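Local coordinates for putative tagatose-6-phosphate ketose/aldose isomerase (PDB 3C3J), which is a putative member of the sugar isomerase (SIS) family, with two SIS domains in one chain, at residues W15-I20 against D167-T173; N53-T59 against H103-S109; K269-E275 against D302-M306; F281-H285 against H332-Q338. One frame throughout, in Å; residues are numbered along the deposited sequence.

Contact 1. Residues W15-I20 against D167-T173; sequences WTEEEI and DRGFAMT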
# COMPACT_ATOMS: atom_id res chain seq x y z
N TRP A 15 -0.31 6.89 29.47
CA TRP A 15 0.10 5.52 29.19
C TRP A 15 0.95 5.46 27.93
O TRP A 15 1.86 4.64 27.84
CB TRP A 15 -1.12 4.60 29.01
CG TRP A 15 -1.93 4.40 30.24
CD1 TRP A 15 -3.25 4.73 30.44
CD2 TRP A 15 -1.48 3.81 31.45
NE1 TRP A 15 -3.63 4.38 31.72
CE2 TRP A 15 -2.56 3.81 32.35
CE3 TRP A 15 -0.26 3.27 31.86
CZ2 TRP A 15 -2.46 3.30 33.64
CZ3 TRP A 15 -0.16 2.75 33.16
CH2 TRP A 15 -1.26 2.76 34.02
N THR A 16 0.62 6.31 26.94
CA THR A 16 1.32 6.30 25.66
C THR A 16 2.80 6.64 25.86
O THR A 16 3.67 5.95 25.32
CB THR A 16 0.62 7.20 24.60
OG1 THR A 16 -0.76 6.80 24.48
CG2 THR A 16 1.29 7.08 23.22
N GLU A 17 3.09 7.65 26.69
CA GLU A 17 4.48 7.99 26.97
C GLU A 17 5.22 6.86 27.67
O GLU A 17 6.36 6.55 27.32
CB GLU A 17 4.61 9.28 27.78
CG GLU A 17 6.07 9.60 28.04
CD GLU A 17 6.30 10.85 28.86
OE1 GLU A 17 5.31 11.40 29.41
OE2 GLU A 17 7.48 11.24 28.97
N GLU A 18 4.56 6.26 28.67
CA GLU A 18 5.11 5.12 29.39
C GLU A 18 5.47 3.98 28.44
O GLU A 18 6.53 3.37 28.54
CB GLU A 18 4.10 4.63 30.43
CG GLU A 18 4.68 3.64 31.46
CD GLU A 18 4.68 2.18 31.02
OE1 GLU A 18 3.73 1.77 30.33
OE2 GLU A 18 5.63 1.44 31.39
N GLU A 19 4.57 3.73 27.50
CA GLU A 19 4.69 2.66 26.53
C GLU A 19 5.78 2.95 25.49
O GLU A 19 6.50 2.04 25.05
CB GLU A 19 3.29 2.37 25.92
CG GLU A 19 2.42 1.67 27.01
CD GLU A 19 0.92 1.79 26.87
OE1 GLU A 19 0.40 2.35 25.85
OE2 GLU A 19 0.26 1.29 27.83
N ILE A 20 5.93 4.20 25.12
CA ILE A 20 7.03 4.59 24.24
C ILE A 20 8.36 4.37 24.95
O ILE A 20 9.28 3.73 24.42
CB ILE A 20 6.94 6.06 23.78
CG1 ILE A 20 5.74 6.24 22.85
CG2 ILE A 20 8.24 6.47 23.08
CD1 ILE A 20 5.33 7.71 22.66
N ASP A 167 -0.34 -2.72 25.26
CA ASP A 167 -0.46 -1.26 25.39
C ASP A 167 -1.87 -0.85 25.81
O ASP A 167 -2.87 -1.32 25.23
CB ASP A 167 -0.12 -0.55 24.07
CG ASP A 167 1.35 -0.67 23.68
OD1 ASP A 167 2.25 -0.72 24.56
OD2 ASP A 167 1.61 -0.66 22.45
N ARG A 168 -1.94 -0.00 26.84
CA ARG A 168 -3.19 0.60 27.31
C ARG A 168 -3.61 1.78 26.42
O ARG A 168 -4.81 2.02 26.24
CB ARG A 168 -3.05 1.08 28.75
CG ARG A 168 -2.88 -0.01 29.79
CD ARG A 168 -2.77 0.59 31.18
NE ARG A 168 -2.45 -0.41 32.19
CZ ARG A 168 -3.33 -1.26 32.71
NH1 ARG A 168 -2.95 -2.13 33.63
NH2 ARG A 168 -4.56 -1.27 32.30
N GLY A 169 -2.64 2.51 25.89
CA GLY A 169 -2.90 3.59 24.92
C GLY A 169 -3.65 3.08 23.71
O GLY A 169 -3.39 1.96 23.24
N PHE A 170 -4.60 3.88 23.23
CA PHE A 170 -5.31 3.66 21.97
C PHE A 170 -4.34 3.33 20.81
O PHE A 170 -4.53 2.37 20.06
CB PHE A 170 -6.08 4.96 21.62
CG PHE A 170 -6.68 4.97 20.26
CD1 PHE A 170 -7.75 4.15 19.97
CD2 PHE A 170 -6.20 5.82 19.27
CE1 PHE A 170 -8.32 4.16 18.70
CE2 PHE A 170 -6.75 5.84 18.01
CZ PHE A 170 -7.81 5.01 17.72
N ALA A 171 -3.33 4.17 20.68
CA ALA A 171 -2.32 4.06 19.64
C ALA A 171 -1.24 3.07 20.09
O ALA A 171 -0.61 3.27 21.13
CB ALA A 171 -1.72 5.41 19.37
N MSE A 172 -1.01 2.03 19.29
CA MSE A 172 -0.01 1.01 19.60
C MSE A 172 1.39 1.57 19.43
O MSE A 172 1.68 2.24 18.45
CB MSE A 172 -0.17 -0.18 18.66
CG MSE A 172 -1.44 -0.98 18.84
SE MSE A 172 -1.56 -2.34 17.40
CE MSE A 172 0.03 -3.45 17.77
N THR A 173 2.25 1.30 20.40
CA THR A 173 3.66 1.70 20.34
C THR A 173 4.53 0.47 20.66
O THR A 173 5.04 -0.20 19.73
CB THR A 173 3.96 2.91 21.29
OG1 THR A 173 3.67 2.57 22.65
CG2 THR A 173 3.12 4.14 20.87
O HOH W 1 -2.69 6.29 22.56
O HOH W 2 1.05 3.06 23.37

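Contact 2. Residues N53-T59 against H103-S109; sequences NLRIILT and HPLLLIS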
# COMPACT_ATOMS: atom_id res chain seq x y z
N ASN A 53 7.56 -25.45 -1.15
CA ASN A 53 6.41 -24.71 -1.63
C ASN A 53 5.65 -23.91 -0.54
O ASN A 53 4.59 -23.37 -0.81
CB ASN A 53 5.46 -25.67 -2.35
CG ASN A 53 5.07 -26.91 -1.50
OD1 ASN A 53 5.71 -27.21 -0.46
ND2 ASN A 53 4.04 -27.65 -1.95
N LEU A 54 6.20 -23.84 0.67
CA LEU A 54 5.57 -23.11 1.77
C LEU A 54 5.39 -21.63 1.42
O LEU A 54 6.32 -20.99 0.92
CB LEU A 54 6.38 -23.23 3.06
CG LEU A 54 5.86 -22.51 4.31
CD1 LEU A 54 4.61 -23.16 4.83
CD2 LEU A 54 6.97 -22.42 5.40
N ARG A 55 4.18 -21.13 1.66
CA ARG A 55 3.91 -19.68 1.69
C ARG A 55 3.88 -19.23 3.14
O ARG A 55 3.32 -19.92 4.01
CB ARG A 55 2.57 -19.36 1.02
CG ARG A 55 2.65 -19.15 -0.48
CD ARG A 55 3.30 -20.28 -1.23
NE ARG A 55 3.45 -19.96 -2.66
CZ ARG A 55 4.17 -20.67 -3.54
NH1 ARG A 55 4.81 -21.77 -3.17
NH2 ARG A 55 4.25 -20.27 -4.80
N ILE A 56 4.47 -18.08 3.42
CA ILE A 56 4.44 -17.52 4.76
C ILE A 56 3.78 -16.15 4.63
O ILE A 56 4.26 -15.30 3.91
CB ILE A 56 5.83 -17.38 5.39
CG1 ILE A 56 6.63 -18.70 5.35
CG2 ILE A 56 5.72 -16.85 6.81
CD1 ILE A 56 8.05 -18.55 5.85
N ILE A 57 2.65 -15.95 5.31
CA ILE A 57 1.94 -14.68 5.25
C ILE A 57 2.00 -14.01 6.60
O ILE A 57 1.64 -14.62 7.61
CB ILE A 57 0.48 -14.85 4.77
CG1 ILE A 57 0.47 -15.29 3.32
CG2 ILE A 57 -0.32 -13.54 4.95
CD1 ILE A 57 -0.92 -15.59 2.73
N LEU A 58 2.46 -12.77 6.63
CA LEU A 58 2.40 -11.95 7.84
C LEU A 58 1.11 -11.14 7.78
O LEU A 58 0.85 -10.43 6.83
CB LEU A 58 3.60 -10.99 7.89
CG LEU A 58 4.89 -11.54 8.46
CD1 LEU A 58 5.44 -12.70 7.62
CD2 LEU A 58 5.91 -10.40 8.62
N THR A 59 0.28 -11.26 8.82
CA THR A 59 -1.01 -10.60 8.81
C THR A 59 -1.32 -9.88 10.13
O THR A 59 -1.01 -10.37 11.22
CB THR A 59 -2.14 -11.60 8.43
OG1 THR A 59 -3.33 -10.88 8.09
CG2 THR A 59 -2.44 -12.62 9.61
N HIS A 103 -0.87 -24.83 -1.88
CA HIS A 103 0.43 -24.82 -1.20
C HIS A 103 0.23 -24.84 0.31
O HIS A 103 -0.80 -24.36 0.80
CB HIS A 103 1.23 -23.56 -1.52
CG HIS A 103 1.46 -23.34 -2.97
ND1 HIS A 103 2.12 -24.24 -3.77
CD2 HIS A 103 1.12 -22.30 -3.77
CE1 HIS A 103 2.16 -23.78 -5.01
NE2 HIS A 103 1.59 -22.59 -5.03
N PRO A 104 1.24 -25.33 1.06
CA PRO A 104 1.14 -25.17 2.49
C PRO A 104 1.26 -23.69 2.86
O PRO A 104 1.81 -22.89 2.08
CB PRO A 104 2.33 -26.00 3.05
CG PRO A 104 2.89 -26.77 1.88
CD PRO A 104 2.50 -26.00 0.66
N LEU A 105 0.69 -23.33 3.99
CA LEU A 105 0.74 -21.97 4.50
C LEU A 105 1.17 -21.93 5.96
O LEU A 105 0.69 -22.70 6.78
CB LEU A 105 -0.64 -21.32 4.38
CG LEU A 105 -0.86 -19.95 5.01
CD1 LEU A 105 0.05 -18.88 4.40
CD2 LEU A 105 -2.31 -19.51 4.89
N LEU A 106 2.03 -20.97 6.29
CA LEU A 106 2.32 -20.61 7.66
C LEU A 106 1.81 -19.18 7.82
O LEU A 106 2.31 -18.27 7.15
CB LEU A 106 3.83 -20.66 7.95
CG LEU A 106 4.26 -20.16 9.34
CD1 LEU A 106 3.52 -20.90 10.48
CD2 LEU A 106 5.80 -20.21 9.52
N LEU A 107 0.82 -19.01 8.67
CA LEU A 107 0.22 -17.69 8.91
C LEU A 107 0.78 -17.11 10.20
O LEU A 107 0.59 -17.69 11.29
CB LEU A 107 -1.31 -17.77 8.99
CG LEU A 107 -2.06 -16.44 9.01
CD1 LEU A 107 -1.84 -15.66 7.69
CD2 LEU A 107 -3.56 -16.67 9.30
N ILE A 108 1.46 -15.97 10.07
CA ILE A 108 2.00 -15.25 11.23
C ILE A 108 1.01 -14.14 11.58
O ILE A 108 0.85 -13.18 10.82
CB ILE A 108 3.39 -14.70 10.94
CG1 ILE A 108 4.34 -15.84 10.54
CG2 ILE A 108 3.95 -13.97 12.18
CD1 ILE A 108 5.50 -15.36 9.75
N SER A 109 0.27 -14.31 12.67
CA SER A 109 -0.83 -13.41 13.02
C SER A 109 -0.36 -12.49 14.14
O SER A 109 -0.04 -12.96 15.22
CB SER A 109 -2.06 -14.21 13.49
OG SER A 109 -2.73 -14.88 12.42
O HOH W 3 2.77 -26.56 -3.98

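Contact 3. Residues K269-E275 against D302-M306; sequences KSLVDDE and DNQAM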
# COMPACT_ATOMS: atom_id res chain seq x y z
N LYS A 269 3.40 14.37 -4.84
CA LYS A 269 4.15 15.57 -4.49
C LYS A 269 3.28 16.83 -4.54
O LYS A 269 3.55 17.82 -3.86
CB LYS A 269 5.32 15.70 -5.46
CG LYS A 269 6.37 16.62 -5.00
CD LYS A 269 7.41 16.82 -6.10
CE LYS A 269 8.25 18.03 -5.80
NZ LYS A 269 9.18 18.40 -6.90
N SER A 270 2.22 16.78 -5.33
CA SER A 270 1.28 17.88 -5.43
C SER A 270 0.66 18.23 -4.10
O SER A 270 0.20 19.34 -3.91
CB SER A 270 0.18 17.56 -6.44
OG SER A 270 -0.50 16.41 -6.04
N LEU A 271 0.64 17.28 -3.17
CA LEU A 271 0.14 17.60 -1.84
C LEU A 271 1.04 18.58 -1.04
O LEU A 271 0.58 19.19 -0.08
CB LEU A 271 -0.21 16.32 -1.09
CG LEU A 271 0.89 15.56 -0.39
CD1 LEU A 271 1.12 16.21 0.95
CD2 LEU A 271 0.52 14.06 -0.27
N VAL A 272 2.30 18.73 -1.42
CA VAL A 272 3.19 19.60 -0.66
C VAL A 272 2.79 21.08 -0.83
O VAL A 272 2.78 21.62 -1.93
CB VAL A 272 4.66 19.41 -1.06
CG1 VAL A 272 5.56 20.36 -0.28
CG2 VAL A 272 5.10 17.96 -0.82
N ASP A 273 2.41 21.71 0.27
CA ASP A 273 2.11 23.14 0.27
C ASP A 273 2.89 23.81 1.40
O ASP A 273 3.69 23.16 2.09
CB ASP A 273 0.60 23.40 0.36
CG ASP A 273 -0.04 22.91 1.68
OD1 ASP A 273 0.64 22.78 2.72
OD2 ASP A 273 -1.26 22.67 1.68
N ASP A 274 2.67 25.12 1.59
CA ASP A 274 3.44 25.87 2.58
C ASP A 274 2.96 25.67 4.03
O ASP A 274 3.44 26.35 4.94
CB ASP A 274 3.53 27.37 2.21
CG ASP A 274 2.20 28.10 2.29
OD1 ASP A 274 1.19 27.52 2.76
OD2 ASP A 274 2.15 29.30 1.87
N GLU A 275 2.02 24.75 4.24
CA GLU A 275 1.63 24.29 5.56
C GLU A 275 1.94 22.80 5.76
O GLU A 275 1.37 22.17 6.64
CB GLU A 275 0.15 24.52 5.76
CG GLU A 275 -0.25 25.98 5.69
CD GLU A 275 -1.75 26.13 5.79
OE1 GLU A 275 -2.48 25.55 4.95
OE2 GLU A 275 -2.21 26.81 6.72
N ASP A 302 13.06 22.93 -4.13
CA ASP A 302 11.69 23.41 -4.36
C ASP A 302 11.30 24.49 -3.35
O ASP A 302 10.61 25.45 -3.70
CB ASP A 302 10.67 22.28 -4.20
CG ASP A 302 10.71 21.27 -5.33
OD1 ASP A 302 11.37 21.54 -6.36
OD2 ASP A 302 10.07 20.20 -5.17
N ASN A 303 11.70 24.30 -2.10
CA ASN A 303 11.42 25.25 -1.05
C ASN A 303 9.92 25.58 -0.93
O ASN A 303 9.54 26.73 -0.71
CB ASN A 303 12.26 26.53 -1.26
CG ASN A 303 12.24 27.44 -0.07
OD1 ASN A 303 12.29 26.99 1.07
ND2 ASN A 303 12.14 28.72 -0.32
N GLN A 304 9.06 24.59 -1.09
CA GLN A 304 7.63 24.87 -1.01
C GLN A 304 6.95 24.38 0.26
O GLN A 304 5.94 24.94 0.69
CB GLN A 304 6.91 24.43 -2.30
CG GLN A 304 6.49 23.00 -2.41
CD GLN A 304 6.40 22.53 -3.87
OE1 GLN A 304 6.83 23.24 -4.79
NE2 GLN A 304 5.87 21.32 -4.09
N ALA A 305 7.50 23.34 0.88
CA ALA A 305 7.01 22.85 2.17
C ALA A 305 7.27 23.88 3.27
O ALA A 305 8.22 24.66 3.18
CB ALA A 305 7.68 21.53 2.52
N MSE A 306 6.44 23.87 4.31
CA MSE A 306 6.73 24.63 5.52
C MSE A 306 8.06 24.20 6.10
O MSE A 306 8.82 25.05 6.57
CB MSE A 306 5.65 24.42 6.57
CG MSE A 306 5.85 25.21 7.88
SE MSE A 306 4.26 25.09 9.06
CE MSE A 306 3.19 26.58 8.30

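Contact 4. Residues F281-H285 against H332-Q338; sequences FVSSH and HFIDVEQ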
# COMPACT_ATOMS: atom_id res chain seq x y z
N PHE A 281 12.83 9.53 5.98
CA PHE A 281 13.60 8.47 6.63
C PHE A 281 14.67 7.96 5.63
O PHE A 281 14.38 7.18 4.73
CB PHE A 281 12.70 7.29 7.04
CG PHE A 281 11.58 7.62 8.03
CD1 PHE A 281 11.63 8.73 8.88
CD2 PHE A 281 10.52 6.75 8.16
CE1 PHE A 281 10.60 8.98 9.77
CE2 PHE A 281 9.50 6.97 9.07
CZ PHE A 281 9.54 8.08 9.89
N VAL A 282 15.92 8.42 5.80
CA VAL A 282 16.96 8.11 4.85
C VAL A 282 17.52 6.69 5.03
O VAL A 282 17.90 6.29 6.14
CB VAL A 282 18.10 9.16 4.94
CG1 VAL A 282 19.25 8.85 3.95
CG2 VAL A 282 17.54 10.55 4.70
N SER A 283 17.56 5.93 3.95
CA SER A 283 18.10 4.57 3.98
C SER A 283 19.56 4.55 4.42
O SER A 283 20.31 5.48 4.13
CB SER A 283 17.93 3.88 2.62
OG SER A 283 18.44 2.55 2.66
N SER A 284 19.94 3.49 5.12
CA SER A 284 21.34 3.17 5.42
C SER A 284 21.99 2.31 4.34
O SER A 284 23.19 2.03 4.38
CB SER A 284 21.43 2.44 6.76
OG SER A 284 20.74 1.21 6.70
N HIS A 285 21.18 1.86 3.39
CA HIS A 285 21.68 1.04 2.32
C HIS A 285 22.35 1.95 1.30
O HIS A 285 21.76 2.94 0.85
CB HIS A 285 20.59 0.18 1.67
CG HIS A 285 21.13 -0.87 0.75
ND1 HIS A 285 21.65 -0.58 -0.49
CD2 HIS A 285 21.22 -2.22 0.90
CE1 HIS A 285 22.06 -1.71 -1.07
NE2 HIS A 285 21.80 -2.71 -0.25
N HIS A 332 26.86 0.11 11.83
CA HIS A 332 25.96 0.17 10.66
C HIS A 332 24.71 -0.64 11.00
O HIS A 332 24.82 -1.74 11.53
CB HIS A 332 26.62 -0.42 9.41
CG HIS A 332 25.74 -0.40 8.21
ND1 HIS A 332 25.04 -1.50 7.78
CD2 HIS A 332 25.39 0.61 7.37
CE1 HIS A 332 24.32 -1.19 6.72
NE2 HIS A 332 24.52 0.08 6.44
N PHE A 333 23.55 -0.05 10.73
CA PHE A 333 22.26 -0.72 10.86
C PHE A 333 21.70 -0.98 9.46
O PHE A 333 21.84 -0.15 8.56
CB PHE A 333 21.23 0.17 11.59
CG PHE A 333 21.32 0.17 13.10
CD1 PHE A 333 22.49 -0.14 13.78
CD2 PHE A 333 20.20 0.57 13.85
CE1 PHE A 333 22.54 -0.10 15.17
CE2 PHE A 333 20.24 0.64 15.23
CZ PHE A 333 21.43 0.30 15.89
N ILE A 334 21.03 -2.10 9.28
CA ILE A 334 20.27 -2.35 8.08
C ILE A 334 18.89 -1.67 8.21
O ILE A 334 18.53 -1.18 9.30
CB ILE A 334 20.15 -3.85 7.77
CG1 ILE A 334 19.42 -4.60 8.88
CG2 ILE A 334 21.55 -4.48 7.50
CD1 ILE A 334 19.18 -6.11 8.57
N ASP A 335 18.13 -1.59 7.12
CA ASP A 335 16.92 -0.77 7.17
C ASP A 335 15.86 -1.29 8.13
O ASP A 335 15.17 -0.49 8.76
CB ASP A 335 16.35 -0.48 5.78
CG ASP A 335 17.07 0.69 5.09
OD1 ASP A 335 17.74 1.50 5.77
OD2 ASP A 335 16.94 0.80 3.84
N VAL A 336 15.74 -2.60 8.28
CA VAL A 336 14.75 -3.12 9.23
C VAL A 336 15.13 -2.77 10.69
O VAL A 336 14.24 -2.64 11.54
CB VAL A 336 14.47 -4.64 9.07
CG1 VAL A 336 13.78 -4.96 7.70
CG2 VAL A 336 15.77 -5.51 9.30
N GLU A 337 16.43 -2.64 10.97
CA GLU A 337 16.91 -2.12 12.27
C GLU A 337 16.63 -0.64 12.44
O GLU A 337 16.15 -0.23 13.49
CB GLU A 337 18.39 -2.42 12.46
CG GLU A 337 18.66 -3.94 12.58
CD GLU A 337 20.15 -4.27 12.69
OE1 GLU A 337 20.93 -3.57 12.01
OE2 GLU A 337 20.52 -5.23 13.43
N GLN A 338 16.94 0.14 11.40
CA GLN A 338 16.62 1.58 11.36
C GLN A 338 15.16 1.95 11.60
O GLN A 338 14.87 3.02 12.13
CB GLN A 338 16.96 2.16 9.98
CG GLN A 338 18.43 2.37 9.71
CD GLN A 338 18.67 3.59 8.81
OE1 GLN A 338 18.14 3.69 7.68
NE2 GLN A 338 19.44 4.51 9.32

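Contact 1. Residues W15-I20 against D167-T173
E19 reaches from helix 15-21 into the loop 167-173 and grips two of its backbone N-H groups. Its CB lies beside T173 OG1, 3.3 Å away. Next along the chain, E19 CG touches D167 OD1 at 3.4 Å, and the two acid side chains run alongside, pointing contrary ways. With CG beside the backbone N (chi1 -72°) and an extended chain beyond it, the carboxylate arrives at the backbone of R168 and G169. There its oxygens divide the work. E19 OE1 accepts from G169 N at 3.0 Å through its syn lone pair. E19 OE2 accepts from R168 N at 2.7 Å, but is met from above the carboxylate plane, 37° out of it. A water also donates to OE1 and to A171 O, and accepts from T173 OG1. These donors probably ease the closeness of a second acid, with E19 OE1 3.8 Å from D167 OD1. D167 is itself held by S174, S175 and the N-H of T173.

Nearer the surface, R168 lies over one face of W15. R168 CD sits 3.4 Å from the centroid of the six-membered ring, a CH-pi contact. The guanidinium adds a cation-pi contact, tilted 40° to the ring. On the buried side, T173 CG2 meets I20 CG1 at 3.9 Å. T16 OG1 is bonded to D362 and through another water to A171 N. The arrangement joins an N-terminal helix to the loop that leads into helix 174-187 of the first SIS domain.

Contact 2. Residues N53-T59 against H103-S109
The guanidinium of R55 lies flat on the ring of H103, their centres 3.6 Å apart and their planes only 7° from parallel. R55 CZ is over CD2 and NE2 of H103, and NH1 is over the ring centre. At the guanidinium edge, in its plane, is N53 CA. R55 NH1 donates to N53 O at 2.9 Å, arriving above the carbonyl plane. A bend at chi2 (54°) folds the arginine back toward H103, and this bond helps fix its rotation. The amide of N53 lies against P104, with ND2 3.5 Å from CD.

Beyond this end the segments form parallel strands, R55 paired with L105 and T59 with S109. Five backbone bonds join them, from R55 N to P104 O at one end to T59 N and I108 O, 2.8 Å apart, at the other. The face carrying I56 and L58 is tight: I108 CD1 is 3.3 Å from I56 CG2 and 3.4 Å from L58 CD1. On the other face, I57 CG2 meets L107 CD1 at 3.8 Å.

These are neighbouring strands in the parallel sheet of the first SIS domain. Strand 82-85 flanks 55-59, and strand 133-139 flanks 105-111. T59 OG1 bonds to V86 O, while T59 and L107 pack on helix 88-93. At the other end, R55 packs on N82 of its own chain and on N82 of the second subunit, and H103 packs on E52 of the second subunit.

Contact 3. Residues K269-E275 against D302-M306
Two loops, each leading into a strand of the second SIS domain's parallel sheet, meet where K269 and V272 touch D302, Q304 and A305. K269 reaches out fully extended, its CG anti to the backbone N (chi1 -163°). It approaches D302, at the end of helix 288-302, from the opposite direction. D302 OD2 receives K269 NZ on its syn lone pair, a salt bridge of 2.7 Å. E298 is a second acid partner of the same NZ, so the amine joins two carboxylates of one helix.

Behind the salt bridge, the V272 side chain lies crosswise to that of Q304. V272 CG1 meets the aliphatic part of the glutamine, 3.5 Å from Q304 CG, and lies 3.7 Å from A305 CB. The backbones then run close together. A305 CA makes a C-H...O contact to D273 O at 3.3 Å, and D274 CA makes another to Q304 O at 3.3 Å. M306, a selenomethionine, lays its CB against D274 O at 3.4 Å. Its chain bends at chi3 (-85°), and its CE lies 3.9 Å from E275 CA.

The first loop is shaped by D273. Its OD1 takes the N-H of E275 at 2.8 Å, met from above the carboxylate plane, and also bonds to T276 OG1. This is an Asx turn, placed just before strand 276-281, beside the entry to strand 307-312.

Contact 4. Residues F281-H285 against H332-Q338
The loop 281-285 leaves strand 276-281 and passes the start of helix 335-356, so that S284 and D335 come within 6.2 Å, CA to CA. I334 is the N-cap residue, and its carbonyl takes the first-turn bond from Q338 N. Facing it is an ST turn, in which S283 OG accepts from H285 N at 2.9 Å.

D335, in the first turn of the helix, grips this loop with both carboxylate oxygens. D335 OD2 accepts from S283 OG at 2.6 Å, and D335 OD1 accepts from S284 N at 3.0 Å. Both oxygens use their syn lone pairs, and the N-H of S284 points almost straight at OD1 (169°). S283 OG therefore donates a hydrogen bond to the acid and accepts the N-H of H285, which ties the turn to the helix.

S284 adds two more bonds. Its OG stands between the backbone N and the carbonyl carbon (chi1 63°) and from there donates to F333 O at 2.6 Å. The H332 ring comes in edge-on. H332 NE2 donates to S284 O at 3.1 Å, with the oxygen in the ring plane but the donor 50° out of the carbonyl plane. Q338, one turn along the helix from I334, also points toward the loop.

Around this, D292 and R289 of helix 288-302 bond to the backbone of S283. I334 and V336 touch W74 of helix 63-79, F281 stacks on F342 of helix 335-356, and H285 packs on M96 of the second subunit.

Overall arrangement
Contact 2 lies in the sheet of the first SIS domain, and contacts 3 and 4 lie in the second. Contacts 2 and 3 are on opposite sides of the chain's centre, their centres about 41 Å apart. The centres of contacts 1 and 4 each lie about 14 Å from that of the chain and about 25 Å from each other. Helix 335-356 connects them: it begins in contact 4, and its later residues T348 and L351 meet I20 and T16 of contact 1. Contacts 3 and 4 share strand 276-281 and helix 288-302, one near each end; their nearest atoms are about 13 Å apart. Contacts 2, 3 and 4 all reach the second subunit. Contact 1 does not.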